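PDB 4Z6M: homoprotocatechuate 2,3-dioxygenase from Brevibacterium fuscum, which catalyses the iron(II)-dependent, extradiol ring cleavage of homoprotocatechuate by molecular oxygen. Local coordinates for residues A[53-61]-A[132-142]; A[193-201]-A[269-277]. The protein carries 1 engineered substitution. All coordinates share one frame; numbering follows the deposited sequence. Where two conformers were deposited one is given.

Contact 1: residues A[53-61]-A[132-142]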
loop_
_atom_site.group_PDB
_atom_site.type_symbol
_atom_site.label_atom_id
_atom_site.label_comp_id
_atom_site.label_asym_id
_atom_site.label_seq_id
_atom_site.Cartn_x
_atom_site.Cartn_y
_atom_site.Cartn_z
ATOM N N LEU A 53 -20.593 -19.108 0.595
ATOM C CA LEU A 53 -19.718 -17.978 0.853
ATOM C C LEU A 53 -19.511 -17.151 -0.407
ATOM O O LEU A 53 -19.461 -17.697 -1.512
ATOM C CB LEU A 53 -18.347 -18.465 1.313
ATOM C CG LEU A 53 -18.353 -19.273 2.614
ATOM C CD1 LEU A 53 -17.020 -19.979 2.803
ATOM C CD2 LEU A 53 -18.694 -18.378 3.792
ATOM N N ARG A 54 -19.342 -15.835 -0.218
ATOM C CA ARG A 54 -19.049 -14.942 -1.314
ATOM C C ARG A 54 -17.970 -13.945 -0.944
ATOM O O ARG A 54 -17.740 -13.622 0.220
ATOM C CB ARG A 54 -20.298 -14.229 -1.831
ATOM C CG ARG A 54 -20.851 -13.149 -0.933
ATOM C CD ARG A 54 -22.060 -12.532 -1.562
ATOM N NE ARG A 54 -22.614 -11.375 -0.847
ATOM C CZ ARG A 54 -23.555 -11.453 0.092
ATOM N NH1 ARG A 54 -23.974 -12.632 0.569
ATOM N NH2 ARG A 54 -24.081 -10.341 0.562
ATOM N N SER A 55 -17.325 -13.463 -2.001
ATOM C CA SER A 55 -16.312 -12.424 -1.879
ATOM C C SER A 55 -16.947 -11.039 -1.719
ATOM O O SER A 55 -18.144 -10.854 -1.932
ATOM C CB SER A 55 -15.389 -12.490 -3.089
ATOM O OG SER A 55 -16.070 -12.185 -4.264
ATOM N N PHE A 56 -16.098 -10.060 -1.396
ATOM C CA PHE A 56 -16.550 -8.696 -1.058
ATOM C C PHE A 56 -17.331 -8.044 -2.186
ATOM O O PHE A 56 -18.250 -7.284 -1.930
ATOM C CB PHE A 56 -15.325 -7.846 -0.726
ATOM C CG PHE A 56 -15.601 -6.544 -0.014
ATOM C CD1 PHE A 56 -16.214 -6.529 1.237
ATOM C CD2 PHE A 56 -15.179 -5.335 -0.559
ATOM C CE1 PHE A 56 -16.421 -5.336 1.900
ATOM C CE2 PHE A 56 -15.366 -4.149 0.132
ATOM C CZ PHE A 56 -15.979 -4.162 1.348
ATOM N N GLU A 57 -16.919 -8.262 -3.439
ATOM C CA GLU A 57 -17.519 -7.539 -4.564
ATOM C C GLU A 57 -18.551 -8.341 -5.359
ATOM O O GLU A 57 -19.047 -7.878 -6.382
ATOM C CB GLU A 57 -16.423 -7.004 -5.502
ATOM C CG GLU A 57 -15.518 -6.007 -4.832
ATOM C CD GLU A 57 -14.510 -5.361 -5.775
ATOM O OE1 GLU A 57 -14.289 -5.925 -6.872
ATOM O OE2 GLU A 57 -13.954 -4.308 -5.358
ATOM N N GLU A 58 -18.868 -9.547 -4.899
ATOM C CA GLU A 58 -19.762 -10.417 -5.664
ATOM C C GLU A 58 -21.228 -10.039 -5.501
ATOM O O GLU A 58 -21.652 -9.640 -4.425
ATOM C CB GLU A 58 -19.562 -11.863 -5.228
ATOM C CG GLU A 58 -20.295 -12.864 -6.112
ATOM C CD GLU A 58 -19.924 -12.690 -7.570
ATOM O OE1 GLU A 58 -18.838 -13.222 -7.959
ATOM O OE2 GLU A 58 -20.680 -12.030 -8.330
ATOM N N PHE A 59 -22.006 -10.184 -6.570
ATOM C CA PHE A 59 -23.463 -9.992 -6.506
ATOM C C PHE A 59 -24.244 -11.294 -6.745
ATOM O O PHE A 59 -25.416 -11.372 -6.393
ATOM C CB PHE A 59 -23.969 -8.902 -7.473
ATOM C CG PHE A 59 -23.974 -9.327 -8.905
ATOM C CD1 PHE A 59 -22.818 -9.253 -9.671
ATOM C CD2 PHE A 59 -25.110 -9.841 -9.490
ATOM C CE1 PHE A 59 -22.816 -9.703 -10.973
ATOM C CE2 PHE A 59 -25.107 -10.261 -10.818
ATOM C CZ PHE A 59 -23.952 -10.201 -11.542
ATOM N N ILE A 60 -23.622 -12.304 -7.362
ATOM C CA ILE A 60 -24.295 -13.610 -7.482
ATOM C C ILE A 60 -24.251 -14.280 -6.120
ATOM O O ILE A 60 -23.573 -13.822 -5.194
ATOM C CB ILE A 60 -23.698 -14.523 -8.588
ATOM C CG1 ILE A 60 -22.314 -15.085 -8.225
ATOM C CG2 ILE A 60 -23.691 -13.800 -9.934
ATOM C CD1 ILE A 60 -21.896 -16.238 -9.129
ATOM N N HIS A 61 -25.020 -15.357 -5.960
ATOM C CA HIS A 61 -25.311 -15.828 -4.620
ATOM C C HIS A 61 -24.071 -16.262 -3.842
ATOM O O HIS A 61 -23.976 -16.048 -2.644
ATOM C CB HIS A 61 -26.300 -16.979 -4.698
ATOM C CG HIS A 61 -26.751 -17.485 -3.372
ATOM N ND1 HIS A 61 -26.196 -18.593 -2.776
ATOM C CD2 HIS A 61 -27.747 -17.081 -2.553
ATOM C CE1 HIS A 61 -26.825 -18.853 -1.644
ATOM N NE2 HIS A 61 -27.762 -17.938 -1.479
ATOM N N THR A 132 -29.057 -17.215 -11.248
ATOM C CA THR A 132 -28.532 -17.191 -9.897
ATOM C C THR A 132 -29.230 -16.094 -9.089
ATOM O O THR A 132 -29.592 -15.042 -9.631
ATOM C CB THR A 132 -26.988 -17.033 -9.870
ATOM O OG1 THR A 132 -26.522 -17.001 -8.506
ATOM C CG2 THR A 132 -26.541 -15.788 -10.587
ATOM N N THR A 133 -29.438 -16.359 -7.807
ATOM C CA THR A 133 -30.056 -15.398 -6.912
ATOM C C THR A 133 -29.069 -14.268 -6.625
ATOM O O THR A 133 -27.977 -14.511 -6.136
ATOM C CB THR A 133 -30.429 -16.085 -5.595
ATOM O OG1 THR A 133 -31.310 -17.165 -5.892
ATOM C CG2 THR A 133 -31.106 -15.122 -4.621
ATOM N N HIS A 134 -29.472 -13.044 -6.934
ATOM C CA HIS A 134 -28.660 -11.881 -6.601
ATOM C C HIS A 134 -28.753 -11.592 -5.127
ATOM O O HIS A 134 -29.828 -11.724 -4.529
ATOM C CB HIS A 134 -29.129 -10.652 -7.361
ATOM C CG HIS A 134 -28.911 -10.728 -8.826
ATOM N ND1 HIS A 134 -29.002 -9.615 -9.626
ATOM C CD2 HIS A 134 -28.670 -11.776 -9.651
ATOM C CE1 HIS A 134 -28.789 -9.966 -10.882
ATOM N NE2 HIS A 134 -28.605 -11.276 -10.925
ATOM N N VAL A 135 -27.632 -11.157 -4.561
ATOM C CA VAL A 135 -27.549 -10.807 -3.152
ATOM C C VAL A 135 -26.962 -9.407 -3.011
ATOM O O VAL A 135 -26.554 -8.801 -3.995
ATOM C CB VAL A 135 -26.713 -11.838 -2.385
ATOM C CG1 VAL A 135 -27.374 -13.210 -2.453
ATOM C CG2 VAL A 135 -25.288 -11.910 -2.902
ATOM N N GLU A 136 -26.906 -8.891 -1.789
ATOM C CA GLU A 136 -26.309 -7.577 -1.567
ATOM C C GLU A 136 -24.841 -7.588 -1.979
ATOM O O GLU A 136 -24.028 -8.314 -1.417
ATOM C CB GLU A 136 -26.398 -7.176 -0.101
ATOM C CG GLU A 136 -25.893 -5.762 0.187
ATOM C CD GLU A 136 -25.793 -5.438 1.678
ATOM O OE1 GLU A 136 -26.274 -6.243 2.532
ATOM O OE2 GLU A 136 -25.215 -4.366 2.006
ATOM N N ARG A 137 -24.514 -6.755 -2.956
ATOM C CA ARG A 137 -23.137 -6.571 -3.369
ATOM C C ARG A 137 -22.431 -5.791 -2.271
ATOM O O ARG A 137 -22.855 -4.686 -1.951
ATOM C CB ARG A 137 -23.103 -5.826 -4.711
ATOM C CG ARG A 137 -21.796 -6.011 -5.460
ATOM C CD ARG A 137 -21.758 -5.420 -6.866
ATOM N NE ARG A 137 -20.640 -6.071 -7.538
ATOM C CZ ARG A 137 -20.451 -6.174 -8.845
ATOM N NH1 ARG A 137 -21.262 -5.578 -9.697
ATOM N NH2 ARG A 137 -19.409 -6.881 -9.285
ATOM N N LEU A 138 -21.399 -6.373 -1.653
ATOM C CA LEU A 138 -20.774 -5.770 -0.467
ATOM C C LEU A 138 -19.582 -4.863 -0.799
ATOM O O LEU A 138 -18.803 -4.519 0.097
ATOM C CB LEU A 138 -20.346 -6.844 0.533
ATOM C CG LEU A 138 -21.456 -7.786 1.019
ATOM C CD1 LEU A 138 -20.853 -8.934 1.820
ATOM C CD2 LEU A 138 -22.516 -7.068 1.834
ATOM N N HIS A 139 -19.464 -4.430 -2.048
ATOM C CA HIS A 139 -18.233 -3.800 -2.530
ATOM C C HIS A 139 -17.898 -2.459 -1.852
ATOM O O HIS A 139 -16.745 -2.014 -1.920
ATOM C CB HIS A 139 -18.259 -3.613 -4.049
ATOM C CG HIS A 139 -19.236 -2.601 -4.534
ATOM N ND1 HIS A 139 -20.597 -2.681 -4.319
ATOM C CD2 HIS A 139 -19.036 -1.484 -5.272
ATOM C CE1 HIS A 139 -21.179 -1.620 -4.858
ATOM N NE2 HIS A 139 -20.256 -0.900 -5.468
ATOM N N MET A 140 -18.902 -1.820 -1.229
ATOM C CA MET A 140 -18.662 -0.568 -0.474
ATOM C C MET A 140 -18.956 -0.722 0.990
ATOM O O MET A 140 -19.060 0.283 1.716
ATOM C CB MET A 140 -19.451 0.590 -1.071
ATOM C CG MET A 140 -19.162 0.772 -2.549
ATOM S SD MET A 140 -19.749 2.298 -3.276
ATOM C CE MET A 140 -18.711 3.465 -2.442
ATOM N N ARG A 141 -19.042 -1.980 1.438
ATOM C CA ARG A 141 -19.316 -2.248 2.873
ATOM C C ARG A 141 -18.011 -2.238 3.678
ATOM O O ARG A 141 -17.550 -3.220 4.246
ATOM C CB ARG A 141 -20.119 -3.542 3.060
ATOM C CG ARG A 141 -21.548 -3.438 2.545
ATOM C CD ARG A 141 -22.435 -2.488 3.350
ATOM N NE ARG A 141 -22.393 -2.768 4.776
ATOM C CZ ARG A 141 -23.086 -3.730 5.379
ATOM N NH1 ARG A 141 -23.935 -4.485 4.699
ATOM N NH2 ARG A 141 -22.908 -3.927 6.672
ATOM N N TYR A 142 -17.392 -1.065 3.726
ATOM C CA TYR A 142 -16.097 -0.956 4.359
ATOM C C TYR A 142 -16.166 -1.119 5.863
ATOM O O TYR A 142 -15.129 -1.274 6.503
ATOM C CB TYR A 142 -15.468 0.397 3.998
ATOM C CG TYR A 142 -15.139 0.527 2.530
ATOM C CD1 TYR A 142 -14.016 -0.105 1.983
ATOM C CD2 TYR A 142 -15.942 1.280 1.682
ATOM C CE1 TYR A 142 -13.719 0.019 0.644
ATOM C CE2 TYR A 142 -15.641 1.414 0.347
ATOM C CZ TYR A 142 -14.528 0.777 -0.177
ATOM O OH TYR A 142 -14.181 0.896 -1.505
HETATM O O HOH W 1 -20.742 -9.333 -1.897
HETATM O O HOH W 2 -14.352 -2.986 -2.983
#

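Contact 2: residues A[193-201]-A[269-277]. Engineered in segment 193-201: Gln-200 (natural residue His).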
loop_
_atom_site.group_PDB
_atom_site.type_symbol
_atom_site.label_atom_id
_atom_site.label_comp_id
_atom_site.label_asym_id
_atom_site.label_seq_id
_atom_site.Cartn_x
_atom_site.Cartn_y
_atom_site.Cartn_z
ATOM N N MET A 193 -5.572 -19.984 -19.309
ATOM C CA MET A 193 -6.535 -19.619 -20.343
ATOM C C MET A 193 -7.756 -18.925 -19.761
ATOM O O MET A 193 -8.162 -19.199 -18.643
ATOM C CB MET A 193 -6.962 -20.823 -21.167
ATOM C CG MET A 193 -7.492 -21.960 -20.342
ATOM S SD MET A 193 -6.235 -23.117 -19.705
ATOM C CE MET A 193 -5.785 -23.941 -21.253
ATOM N N HIS A 194 -8.350 -18.045 -20.543
ATOM C CA HIS A 194 -9.347 -17.122 -20.008
ATOM C C HIS A 194 -10.581 -16.973 -20.876
ATOM O O HIS A 194 -10.570 -17.219 -22.079
ATOM C CB HIS A 194 -8.737 -15.732 -19.796
ATOM C CG HIS A 194 -8.737 -14.876 -21.030
ATOM N ND1 HIS A 194 -9.714 -13.942 -21.259
ATOM C CD2 HIS A 194 -7.918 -14.830 -22.111
ATOM C CE1 HIS A 194 -9.520 -13.372 -22.428
ATOM N NE2 HIS A 194 -8.418 -13.867 -22.948
ATOM N N ARG A 195 -11.638 -16.508 -20.223
ATOM C CA ARG A 195 -12.826 -15.963 -20.859
ATOM C C ARG A 195 -13.033 -14.502 -20.493
ATOM O O ARG A 195 -13.290 -13.691 -21.389
ATOM C CB ARG A 195 -14.073 -16.776 -20.495
ATOM C CG ARG A 195 -14.095 -18.153 -21.148
ATOM C CD ARG A 195 -14.273 -18.116 -22.658
ATOM N NE ARG A 195 -15.540 -17.530 -23.049
ATOM C CZ ARG A 195 -15.895 -17.242 -24.288
ATOM N NH1 ARG A 195 -15.073 -17.474 -25.302
ATOM N NH2 ARG A 195 -17.079 -16.708 -24.513
ATOM N N LYS A 196 -12.870 -14.122 -19.219
ATOM C CA LYS A 196 -13.283 -12.771 -18.745
ATOM C C LYS A 196 -12.336 -11.580 -18.925
ATOM O O LYS A 196 -12.664 -10.462 -18.515
ATOM C CB LYS A 196 -13.658 -12.816 -17.263
ATOM C CG LYS A 196 -12.490 -12.978 -16.291
ATOM C CD LYS A 196 -13.016 -13.172 -14.877
ATOM C CE LYS A 196 -11.895 -13.325 -13.863
ATOM N NZ LYS A 196 -11.072 -14.513 -14.187
ATOM N N GLY A 197 -11.171 -11.787 -19.508
ATOM C CA GLY A 197 -10.279 -10.654 -19.806
ATOM C C GLY A 197 -9.242 -10.377 -18.732
ATOM O O GLY A 197 -8.657 -9.299 -18.685
ATOM N N THR A 198 -8.997 -11.383 -17.906
ATOM C CA THR A 198 -7.838 -11.471 -17.034
ATOM C C THR A 198 -6.971 -12.630 -17.530
ATOM O O THR A 198 -7.270 -13.271 -18.532
ATOM C CB THR A 198 -8.247 -11.688 -15.561
ATOM O OG1 THR A 198 -8.826 -12.985 -15.404
ATOM C CG2 THR A 198 -9.234 -10.623 -15.072
ATOM N N VAL A 199 -5.876 -12.916 -16.855
ATOM C CA VAL A 199 -4.952 -13.935 -17.353
ATOM C C VAL A 199 -5.607 -15.321 -17.436
ATOM O O VAL A 199 -5.276 -16.114 -18.321
ATOM C CB VAL A 199 -3.653 -13.943 -16.555
ATOM C CG1 VAL A 199 -2.776 -15.128 -16.882
ATOM C CG2 VAL A 199 -2.912 -12.637 -16.834
ATOM N N GLN A 200 -6.540 -15.613 -16.522
ATOM C CA GLN A 200 -7.064 -16.943 -16.414
ATOM C C GLN A 200 -8.460 -16.970 -15.777
ATOM O O GLN A 200 -8.776 -16.202 -14.873
ATOM C CB GLN A 200 -6.092 -17.819 -15.624
ATOM C CG GLN A 200 -5.713 -17.177 -14.301
ATOM C CD GLN A 200 -4.631 -17.913 -13.583
ATOM O OE1 GLN A 200 -4.629 -19.149 -13.542
ATOM N NE2 GLN A 200 -3.692 -17.174 -12.996
ATOM N N ASP A 201 -9.266 -17.909 -16.278
ATOM C CA ASP A 201 -10.429 -18.435 -15.567
ATOM C C ASP A 201 -10.234 -19.867 -15.123
ATOM O O ASP A 201 -10.729 -20.267 -14.063
ATOM C CB ASP A 201 -11.700 -18.332 -16.413
ATOM C CG ASP A 201 -12.235 -16.918 -16.450
ATOM O OD1 ASP A 201 -12.786 -16.476 -15.380
ATOM O OD2 ASP A 201 -12.100 -16.254 -17.519
ATOM N N TYR A 269 -4.424 -13.701 -4.810
ATOM C CA TYR A 269 -3.903 -13.263 -6.081
ATOM C C TYR A 269 -4.255 -11.805 -6.312
ATOM O O TYR A 269 -5.367 -11.361 -5.986
ATOM C CB TYR A 269 -4.584 -14.112 -7.144
ATOM C CG TYR A 269 -4.228 -14.000 -8.596
ATOM C CD1 TYR A 269 -3.240 -14.802 -9.152
ATOM C CD2 TYR A 269 -4.971 -13.196 -9.428
ATOM C CE1 TYR A 269 -3.013 -14.785 -10.519
ATOM C CE2 TYR A 269 -4.741 -13.171 -10.791
ATOM C CZ TYR A 269 -3.756 -13.979 -11.335
ATOM O OH TYR A 269 -3.539 -14.017 -12.691
ATOM N N THR A 270 -3.357 -11.023 -6.892
ATOM C CA THR A 270 -3.757 -9.660 -7.294
ATOM C C THR A 270 -2.882 -9.123 -8.410
ATOM O O THR A 270 -1.712 -9.466 -8.497
ATOM C CB THR A 270 -3.781 -8.678 -6.096
ATOM O OG1 THR A 270 -4.460 -7.462 -6.470
ATOM C CG2 THR A 270 -2.381 -8.347 -5.579
ATOM N N GLN A 271 -3.483 -8.279 -9.252
ATOM C CA GLN A 271 -2.756 -7.376 -10.160
ATOM C C GLN A 271 -2.079 -8.064 -11.336
ATOM O O GLN A 271 -0.985 -7.707 -11.751
ATOM C CB GLN A 271 -1.814 -6.454 -9.398
ATOM C CG GLN A 271 -2.618 -5.460 -8.574
ATOM C CD GLN A 271 -1.817 -4.769 -7.489
ATOM O OE1 GLN A 271 -0.630 -4.501 -7.653
ATOM N NE2 GLN A 271 -2.467 -4.457 -6.387
ATOM N N ASP A 272 -2.788 -9.019 -11.931
ATOM C CA ASP A 272 -2.480 -9.431 -13.302
ATOM C C ASP A 272 -3.007 -8.382 -14.295
ATOM O O ASP A 272 -3.413 -7.288 -13.895
ATOM C CB ASP A 272 -2.980 -10.850 -13.561
ATOM C CG ASP A 272 -4.502 -10.980 -13.622
ATOM O OD1 ASP A 272 -5.213 -10.032 -13.238
ATOM O OD2 ASP A 272 -4.957 -12.086 -14.019
ATOM N N TYR A 273 -2.950 -8.706 -15.582
ATOM C CA TYR A 273 -3.129 -7.727 -16.658
ATOM C C TYR A 273 -4.342 -8.079 -17.531
ATOM O O TYR A 273 -4.915 -9.165 -17.438
ATOM C CB TYR A 273 -1.826 -7.601 -17.479
ATOM C CG TYR A 273 -1.345 -8.910 -18.059
ATOM C CD1 TYR A 273 -1.793 -9.346 -19.301
ATOM C CD2 TYR A 273 -0.458 -9.721 -17.366
ATOM C CE1 TYR A 273 -1.374 -10.541 -19.842
ATOM C CE2 TYR A 273 -0.028 -10.932 -17.895
ATOM C CZ TYR A 273 -0.501 -11.339 -19.139
ATOM O OH TYR A 273 -0.120 -12.547 -19.683
ATOM N N TYR A 274 -4.714 -7.123 -18.366
ATOM C CA TYR A 274 -5.862 -7.213 -19.272
ATOM C C TYR A 274 -5.556 -8.047 -20.497
ATOM O O TYR A 274 -4.560 -7.816 -21.212
ATOM C CB TYR A 274 -6.300 -5.792 -19.685
ATOM C CG TYR A 274 -7.274 -5.764 -20.878
ATOM C CD1 TYR A 274 -8.635 -5.987 -20.714
ATOM C CD2 TYR A 274 -6.815 -5.513 -22.158
ATOM C CE1 TYR A 274 -9.500 -5.964 -21.797
ATOM C CE2 TYR A 274 -7.677 -5.466 -23.241
ATOM C CZ TYR A 274 -9.025 -5.709 -23.057
ATOM O OH TYR A 274 -9.890 -5.719 -24.125
ATOM N N THR A 275 -6.441 -9.001 -20.771
ATOM C CA THR A 275 -6.254 -9.942 -21.867
ATOM C C THR A 275 -7.414 -9.946 -22.872
ATOM O O THR A 275 -7.494 -10.826 -23.716
ATOM C CB THR A 275 -6.147 -11.355 -21.295
ATOM O OG1 THR A 275 -7.401 -11.610 -20.648
ATOM C CG2 THR A 275 -4.940 -11.499 -20.343
ATOM N N GLY A 276 -8.330 -8.996 -22.744
ATOM C CA GLY A 276 -9.595 -9.045 -23.482
ATOM C C GLY A 276 -9.522 -8.799 -24.960
ATOM O O GLY A 276 -10.491 -9.072 -25.650
ATOM N N ASP A 277 -8.411 -8.285 -25.488
ATOM C CA ASP A 277 -8.310 -8.144 -26.937
ATOM C C ASP A 277 -8.018 -9.513 -27.574
ATOM O O ASP A 277 -7.278 -10.322 -27.014
ATOM C CB ASP A 277 -7.216 -7.160 -27.322
ATOM C CG ASP A 277 -7.578 -5.687 -27.072
ATOM O OD1 ASP A 277 -8.593 -5.376 -26.407
ATOM O OD2 ASP A 277 -6.807 -4.830 -27.567
HETATM O O HOH W 3 -7.924 -12.895 -25.637
HETATM O O HOH W 4 -6.823 -14.021 -13.931
#

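Contact 1: residues A[53-61]-A[132-142]
A backbone carbonyl presses on an aromatic face where Leu-138 O sits 3.0 Å above the plane of the Phe-56 ring, displaced toward its rim, while Arg-141 O meets the same ring at its edge, in plane. With CG anti to the backbone N (chi1 -165°), Phe-56 brings its ring end up to the turn from Leu-138 to Arg-141. Arginines from both segments reach across to carbonyl oxygens. The extended chain of Arg-137 delivers NE to Glu-57 O at 2.7 Å, close to the guanidinium plane, and NH2 adds a weak second bond to that oxygen. One face of this guanidinium is covered by Phe-59 CD1 over its centre, ring and guanidinium planes standing 53° apart. In the other direction, Arg-54 NH2 bonds Glu-136 O at 2.8 Å, in the carbonyl plane and on a lone pair, while Val-135 CG2 lies over a face of its guanidinium. A water accepts from Arg-54 NE and Leu-138 N, tying the side chain to the facing backbone. Phe-59 also turns an edge onto the face of His-134 in a T-shaped pair, centroids 4.9 Å apart and planes at 81°. Nearby, Val-135 N donates to Phe-59 O at 2.9 Å, a nearly straight backbone hydrogen bond between the segments, and Ile-60 CG2 meets Thr-132 CG2 at 3.5 Å. Arg-137 and His-134 also make hydrogen bonds to the second subunit, through Asn-280 and Asp-279 of that chain respectively. This is loop-on-loop packing at the subunit interface: the loop between strands 125-129 and 152-160 lies along the connection leaving strand 50-54, part of the first glyoxalase-family module.

Contact 2: residues A[193-201]-A[269-277]
Beside the iron site of the second glyoxalase-family module, the end of strand 188-194 and the turn leaving it pack on the end of strand 265-270 and the chain that follows. Gln-200, engineered in place of the natural histidine, reaches Tyr-269 here: its NE2 donates to Tyr-269 OH over 3.2 Å, with the oxygen in the amide plane and the amide and ring planes 76° apart. The tyrosine hydroxyl in turn donates to Asp-272 OD2, which also accepts from Val-199 N at 3.1 Å. These two donors approach from opposite faces of the carboxylate. The iron(II) is held by His-155, His-214 and Glu-267, the facial triad of two histidines and one carboxylate known from this family; the side chain of Gln-200 comes within about 4 Å of the metal, and Tyr-269 meets the ligand His-155 edge-to-face. Thus Asp-272 joins the backbone of the 193-201 turn to a tyrosine next to the metal ligands. Farther out, Val-199 CG2 lies over the face of the Tyr-273 ring in a CH-pi contact, 3.7 Å from the ring centroid. Thr-275 grips the turn twice, through N to Gly-197 O at 3.1 Å and through OG1 to Thr-198 O at 2.7 Å, both donors standing above the carbonyl planes. A chi1 of 62° sets OG1 between its own backbone N and carbonyl carbon, and it lies 3.2 Å above the centre of the His-194 ring. A water that donates to Thr-275 O is hydrogen-bonded to His-194 NE2 at that ring's edge.

In the fold
The centre of contact 1 lies about 21 Å, and that of contact 2 about 13 Å, from the centre of the chain; the two do not touch. Contact 1 is mostly buried despite this outlying position and joins the end of strand 50-54 and the loop after it to the loop between strands 125-129 and 152-160. Contact 2, though nearer the centre, is only partly buried and joins the ends of strands 188-194 and 265-270 and the loops that follow them. Arginine-to-carbonyl bonds and aromatic packing dominate the former, a shared carboxylate oxygen and hydroxyls the latter, near iron. Both reach the second subunit, where they pair: Arg-137 of one chain bonds Tyr-274 of the other, and His-139 meets its Tyr-273 edge-to-face.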